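Local coordinates for protein Exo beta-1,2-glucooligosaccharide sophorohydrolase (non-reducing end) (Parabacteroides distasonis ATCC 8503, PDB 5Z06) that hydrolyses linear beta-1,2-glucan and beta-1,2-glucooligosaccharides of four or more units as an exo-type enzyme, releasing sophorose from the non-reducing end, at residues 260-263 / 264-268; 669-672 / 673-677. All blocks are in the same frame, centred on the assembly; numbering follows the deposited sequence.

Contact 1: 260-263 / 264-268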
ATOM      1  N   THR A 260       0.695  13.804 -22.011  1.00 37.32           N
ATOM      2  CA  THR A 260       1.779  13.487 -22.943  1.00 37.95           C
ATOM      3  C   THR A 260       2.644  12.389 -22.337  1.00 37.41           C
ATOM      4  O   THR A 260       2.603  12.176 -21.133  1.00 33.28           O
ATOM      5  CB  THR A 260       2.666  14.725 -23.220  1.00 37.29           C
ATOM      6  OG1 THR A 260       3.311  15.135 -22.018  1.00 38.19           O
ATOM      7  CG2 THR A 260       1.848  15.897 -23.758  1.00 38.33           C
ATOM      8  N   ALA A 261       3.404  11.696 -23.192  1.00 40.61           N
ATOM      9  CA  ALA A 261       4.461  10.767 -22.770  1.00 39.86           C
ATOM     10  C   ALA A 261       5.819  11.437 -22.910  1.00 40.91           C
ATOM     11  O   ALA A 261       6.101  12.085 -23.912  1.00 42.81           O
ATOM     12  CB  ALA A 261       4.422   9.497 -23.597  1.00 39.98           C
ATOM     13  N   VAL A 262       6.660  11.268 -21.899  1.00 41.89           N
ATOM     14  CA  VAL A 262       7.976  11.883 -21.845  1.00 40.48           C
ATOM     15  C   VAL A 262       8.990  10.751 -21.777  1.00 42.01           C
ATOM     16  O   VAL A 262       8.846   9.853 -20.957  1.00 39.95           O
ATOM     17  CB  VAL A 262       8.104  12.789 -20.613  1.00 40.53           C
ATOM     18  CG1 VAL A 262       9.481  13.438 -20.523  1.00 39.64           C
ATOM     19  CG2 VAL A 262       7.020  13.854 -20.641  1.00 41.06           C
ATOM     20  N   ASP A 263       9.998  10.784 -22.654  1.00 41.86           N
ATOM     21  CA  ASP A 263      11.062   9.777 -22.642  1.00 40.94           C
ATOM     22  C   ASP A 263      12.174  10.225 -21.714  1.00 39.29           C
ATOM     23  O   ASP A 263      12.132  11.340 -21.182  1.00 40.18           O
ATOM     24  CB  ASP A 263      11.564   9.459 -24.070  1.00 44.37           C
ATOM     25  CG  ASP A 263      12.342  10.609 -24.734  1.00 44.64           C
ATOM     26  OD1 ASP A 263      12.941  11.458 -24.049  1.00 43.03           O
ATOM     27  OD2 ASP A 263      12.351  10.638 -25.981  1.00 46.04           O
ATOM     28  N   TYR A 264      13.173   9.375 -21.522  1.00 37.87           N
ATOM     29  CA  TYR A 264      14.279   9.702 -20.621  1.00 42.02           C
ATOM     30  C   TYR A 264      15.161  10.868 -21.079  1.00 45.54           C
ATOM     31  O   TYR A 264      15.826  11.502 -20.254  1.00 49.45           O
ATOM     32  CB  TYR A 264      15.121   8.463 -20.314  1.00 40.87           C
ATOM     33  CG  TYR A 264      14.497   7.618 -19.237  1.00 38.83           C
ATOM     34  CD1 TYR A 264      13.377   6.837 -19.496  1.00 37.47           C
ATOM     35  CD2 TYR A 264      15.006   7.630 -17.942  1.00 38.10           C
ATOM     36  CE1 TYR A 264      12.804   6.066 -18.500  1.00 37.44           C
ATOM     37  CE2 TYR A 264      14.443   6.871 -16.941  1.00 36.13           C
ATOM     38  CZ  TYR A 264      13.331   6.098 -17.218  1.00 37.76           C
ATOM     39  OH  TYR A 264      12.775   5.333 -16.223  1.00 34.00           O
ATOM     40  N   ALA A 265      15.144  11.169 -22.378  1.00 47.98           N
ATOM     41  CA  ALA A 265      15.782  12.378 -22.904  1.00 48.23           C
ATOM     42  C   ALA A 265      14.939  13.631 -22.648  1.00 49.00           C
ATOM     43  O   ALA A 265      15.369  14.737 -22.988  1.00 47.24           O
ATOM     44  CB  ALA A 265      16.066  12.231 -24.391  1.00 48.25           C
ATOM     45  N   LEU A 266      13.751  13.445 -22.053  1.00 45.51           N
ATOM     46  CA  LEU A 266      12.786  14.497 -21.767  1.00 44.99           C
ATOM     47  C   LEU A 266      12.190  15.095 -23.040  1.00 45.29           C
ATOM     48  O   LEU A 266      11.755  16.232 -23.054  1.00 47.31           O
ATOM     49  CB  LEU A 266      13.348  15.562 -20.810  1.00 43.48           C
ATOM     50  CG  LEU A 266      14.032  15.006 -19.557  1.00 45.53           C
ATOM     51  CD1 LEU A 266      14.499  16.125 -18.649  1.00 44.90           C
ATOM     52  CD2 LEU A 266      13.121  14.066 -18.777  1.00 46.57           C
ATOM     53  N   ASN A 267      12.132  14.303 -24.103  1.00 47.34           N
ATOM     54  CA  ASN A 267      11.309  14.668 -25.252  1.00 49.84           C
ATOM     55  C   ASN A 267       9.884  14.354 -24.870  1.00 49.27           C
ATOM     56  O   ASN A 267       9.637  13.456 -24.075  1.00 45.76           O
ATOM     57  CB  ASN A 267      11.665  13.868 -26.503  1.00 49.86           C
ATOM     58  CG  ASN A 267      13.131  13.979 -26.863  1.00 50.76           C
ATOM     59  OD1 ASN A 267      13.672  15.082 -26.993  1.00 47.91           O
ATOM     60  ND2 ASN A 267      13.785  12.836 -26.995  1.00 47.69           N
ATOM     61  N   GLU A 268       8.962  15.084 -25.472  1.00 49.74           N
ATOM     62  CA  GLU A 268       7.566  14.996 -25.131  1.00 51.22           C
ATOM     63  C   GLU A 268       6.777  14.580 -26.355  1.00 50.70           C
ATOM     64  O   GLU A 268       6.943  15.139 -27.426  1.00 54.68           O
ATOM     65  CB  GLU A 268       7.098  16.353 -24.604  1.00 54.69           C
ATOM     66  CG  GLU A 268       5.688  16.374 -24.029  1.00 56.47           C
ATOM     67  CD  GLU A 268       5.511  17.338 -22.860  1.00 56.71           C
ATOM     68  OE1 GLU A 268       6.381  18.191 -22.573  1.00 59.08           O
ATOM     69  OE2 GLU A 268       4.482  17.228 -22.189  1.00 55.43           O
TER
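Asp-263 and Asn-267 hold together a type I beta turn, Asp-263 to Leu-266, that reverses the chain at the end of strand 254-262 in a four-stranded antiparallel sheet. Leu-266 has left-handed helical backbone angles, and Asp-263 N bonds Asn-267 O at 3.0 Å, as in a G1 beta bulge. The tight part surrounds the Asp-263 carboxylate. With CG lodged between its own backbone N and carbonyl carbon (chi1 69°), the group folds back over the turn. There OD1 takes Asn-267 N from above the carboxylate plane at 3.0 Å, while OD2 offers its syn lone pair to Asn-267 ND2. Were Asp-263 cut back to an alanine, the Asn-267 N-H and amide would probably lose both acceptors, leaving the amide freer to turn. The outer side is looser: Ala-265 and Asn-267 are exposed, and the partly exposed Leu-266 touches Val-262 CG1 through CD2 at 4.1 Å. Beyond the turn, Thr-260 OG1 donates to Glu-268 OE2 over a doubtfully short 2.4 Å; the Glu-268 carboxylate also makes a salt bridge to Arg-221 and a hydrogen bond to Tyr-223, both on strand 219-225. The planes of the Asp-263 carboxylate and Asn-267 amide stand 80° apart, with OD2 2.8 Å from ND2.

Contact 2: 669-672 / 673-677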
ATOM      1  N   ALA A 669      -8.671  -3.977  -0.808  1.00 24.21           N
ATOM      2  CA  ALA A 669      -9.848  -4.824  -1.058  1.00 24.26           C
ATOM      3  C   ALA A 669     -10.774  -4.901   0.157  1.00 25.64           C
ATOM      4  O   ALA A 669     -12.012  -4.857   0.000  1.00 24.42           O
ATOM      5  CB  ALA A 669      -9.446  -6.219  -1.502  1.00 23.99           C
ATOM      6  N   PRO A 670     -10.199  -5.000   1.381  1.00 25.60           N
ATOM      7  CA  PRO A 670     -11.106  -5.036   2.517  1.00 25.80           C
ATOM      8  C   PRO A 670     -12.045  -3.871   2.561  1.00 24.08           C
ATOM      9  O   PRO A 670     -13.163  -4.013   3.045  1.00 24.30           O
ATOM     10  CB  PRO A 670     -10.160  -5.020   3.714  1.00 26.15           C
ATOM     11  CG  PRO A 670      -9.069  -5.900   3.222  1.00 26.67           C
ATOM     12  CD  PRO A 670      -8.852  -5.415   1.796  1.00 26.05           C
ATOM     13  N   VAL A 671     -11.615  -2.736   2.035  1.00 23.73           N
ATOM     14  CA  VAL A 671     -12.465  -1.559   2.049  1.00 25.25           C
ATOM     15  C   VAL A 671     -13.667  -1.801   1.125  1.00 24.26           C
ATOM     16  O   VAL A 671     -14.824  -1.658   1.536  1.00 22.93           O
ATOM     17  CB  VAL A 671     -11.686  -0.308   1.636  1.00 26.42           C
ATOM     18  CG1 VAL A 671     -12.623   0.911   1.565  1.00 26.99           C
ATOM     19  CG2 VAL A 671     -10.530  -0.086   2.615  1.00 25.73           C
ATOM     20  N   THR A 672     -13.386  -2.206  -0.101  1.00 24.45           N
ATOM     21  CA  THR A 672     -14.468  -2.516  -1.044  1.00 24.89           C
ATOM     22  C   THR A 672     -15.394  -3.567  -0.457  1.00 24.88           C
ATOM     23  O   THR A 672     -16.601  -3.409  -0.453  1.00 26.51           O
ATOM     24  CB  THR A 672     -13.899  -3.018  -2.362  1.00 25.32           C
ATOM     25  OG1 THR A 672     -13.024  -2.016  -2.897  1.00 26.84           O
ATOM     26  CG2 THR A 672     -15.020  -3.335  -3.399  1.00 25.78           C
ATOM     27  N   VAL A 673     -14.799  -4.625   0.080  1.00 26.35           N
ATOM     28  CA  VAL A 673     -15.535  -5.804   0.463  1.00 24.80           C
ATOM     29  C   VAL A 673     -16.387  -5.534   1.677  1.00 24.72           C
ATOM     30  O   VAL A 673     -17.556  -5.894   1.699  1.00 23.64           O
ATOM     31  CB  VAL A 673     -14.582  -6.967   0.764  1.00 25.75           C
ATOM     32  CG1 VAL A 673     -15.329  -8.113   1.450  1.00 26.07           C
ATOM     33  CG2 VAL A 673     -13.945  -7.449  -0.522  1.00 26.51           C
ATOM     34  N   MET A 674     -15.796  -4.908   2.696  1.00 24.14           N
ATOM     35  CA  MET A 674     -16.544  -4.645   3.929  1.00 24.11           C
ATOM     36  C   MET A 674     -17.533  -3.521   3.737  1.00 23.58           C
ATOM     37  O   MET A 674     -18.600  -3.534   4.332  1.00 25.30           O
ATOM     38  CB  MET A 674     -15.598  -4.372   5.091  1.00 23.66           C
ATOM     39  CG  MET A 674     -14.769  -5.599   5.403  1.00 25.11           C
ATOM     40  SD  MET A 674     -15.821  -6.926   6.009  1.00 26.11           S
ATOM     41  CE  MET A 674     -15.335  -6.967   7.722  1.00 25.75           C
ATOM     42  N   ILE A 675     -17.206  -2.544   2.903  1.00 23.86           N
ATOM     43  CA  ILE A 675     -18.251  -1.587   2.507  1.00 24.97           C
ATOM     44  C   ILE A 675     -19.409  -2.378   1.959  1.00 24.96           C
ATOM     45  O   ILE A 675     -20.536  -2.175   2.405  1.00 27.40           O
ATOM     46  CB  ILE A 675     -17.770  -0.503   1.534  1.00 24.01           C
ATOM     47  CG1 ILE A 675     -16.918   0.503   2.331  1.00 24.31           C
ATOM     48  CG2 ILE A 675     -18.961   0.216   0.894  1.00 24.23           C
ATOM     49  CD1 ILE A 675     -16.172   1.522   1.502  1.00 26.73           C
ATOM     50  N   GLU A 676     -19.112  -3.310   1.061  1.00 23.98           N
ATOM     51  CA  GLU A 676     -20.156  -4.080   0.416  1.00 24.94           C
ATOM     52  C   GLU A 676     -20.951  -4.907   1.392  1.00 24.64           C
ATOM     53  O   GLU A 676     -22.145  -4.987   1.255  1.00 26.48           O
ATOM     54  CB  GLU A 676     -19.594  -4.982  -0.685  1.00 25.69           C
ATOM     55  CG  GLU A 676     -20.650  -5.532  -1.638  1.00 27.05           C
ATOM     56  CD  GLU A 676     -21.494  -4.432  -2.248  1.00 27.91           C
ATOM     57  OE1 GLU A 676     -20.925  -3.426  -2.718  1.00 28.14           O
ATOM     58  OE2 GLU A 676     -22.730  -4.547  -2.208  1.00 29.39           O
ATOM     59  N   ASN A 677     -20.291  -5.518   2.377  1.00 24.96           N
ATOM     60  CA  ASN A 677     -20.984  -6.316   3.371  1.00 24.85           C
ATOM     61  C   ASN A 677     -21.885  -5.446   4.206  1.00 25.81           C
ATOM     62  O   ASN A 677     -22.971  -5.872   4.569  1.00 26.57           O
ATOM     63  CB  ASN A 677     -20.006  -7.092   4.261  1.00 25.13           C
ATOM     64  CG  ASN A 677     -19.471  -8.337   3.585  1.00 24.80           C
ATOM     65  OD1 ASN A 677     -20.139  -8.945   2.746  1.00 24.57           O
ATOM     66  ND2 ASN A 677     -18.276  -8.738   3.968  1.00 24.44           N
TER
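Val-671 and Ile-675 sit one turn apart on helix 665-680, a buried helix of the glucoamylase-like region, whose family is built on an alpha/alpha barrel. Backbone bonding comes first. Val-673, Met-674, Ile-675 and Glu-676 each donate their N to the carbonyl oxygen four residues earlier, from Ala-669 to Thr-672, in regular alpha-helical fashion. The Val-673 N to Ala-669 O bond, 2.8 Å long, runs nearly straight on from the carbonyl. The helix is kinked at Pro-670 and Val-671, whose nitrogens make no bond to the turn before; that of proline has no hydrogen to give.

The apolar contact across the turn is between Val-671 and Ile-675, which lie side by side and point the same way, with Val-671 CG1 3.6 Å from Ile-675 CD1. Other side-chain carbons pack against carbonyl oxygens of the preceding turn. Ile-675 CG1 is turned opposite its own carbonyl carbon (chi1 -74°), which lays this branch beside Val-671 O at 3.1 Å. Val-673 brings CG2 to 3.3 Å from Ala-669 O, and Met-674 rests CB and CG against Pro-670 O and bends at both its second and third torsions. Helix 284-297 packs on Val-671 and Ile-675, whereas helix 323-338 covers Ala-669 and Val-673.

The polar side chains find most of their partners outside this turn. Thr-672 OG1 bonds Gln-292 O, and the Glu-676 carboxylate is shared among Thr-680, one turn further along the same helix, Gln-292 and a salt bridge to Arg-339. Asn-677 OD1 accepts from Trp-684 N, and ND2 donates to Leu-542 O. That same ND2 also reaches back by one turn, making a weak but fairly straight hydrogen bond (164°) to Met-674 SD at 3.7 Å.

Contacts 1 and 2 belong to separate parts of the monomer and do not touch: their centres are 39 Å apart and their nearest atoms about 28 Å. Contact 1 lies in a small antiparallel sheet, its centre about 28 Å from the centre of the chain; contact 2 lies in the helical, glycoamylase-like part, its centre about 16 Å from it. The bound calcium ion, held by Glu-12, Asn-13, Thr-49, Asn-52 and Asp-175, is about 11 Å from the Leu-266 side chain of contact 1. Tyr-264 OH bonds Asp-7 and Arg-82, tying the turn 263-266 to the N-terminal part of the chain. No sugar is bound, so no ligand relates either contact to the active site.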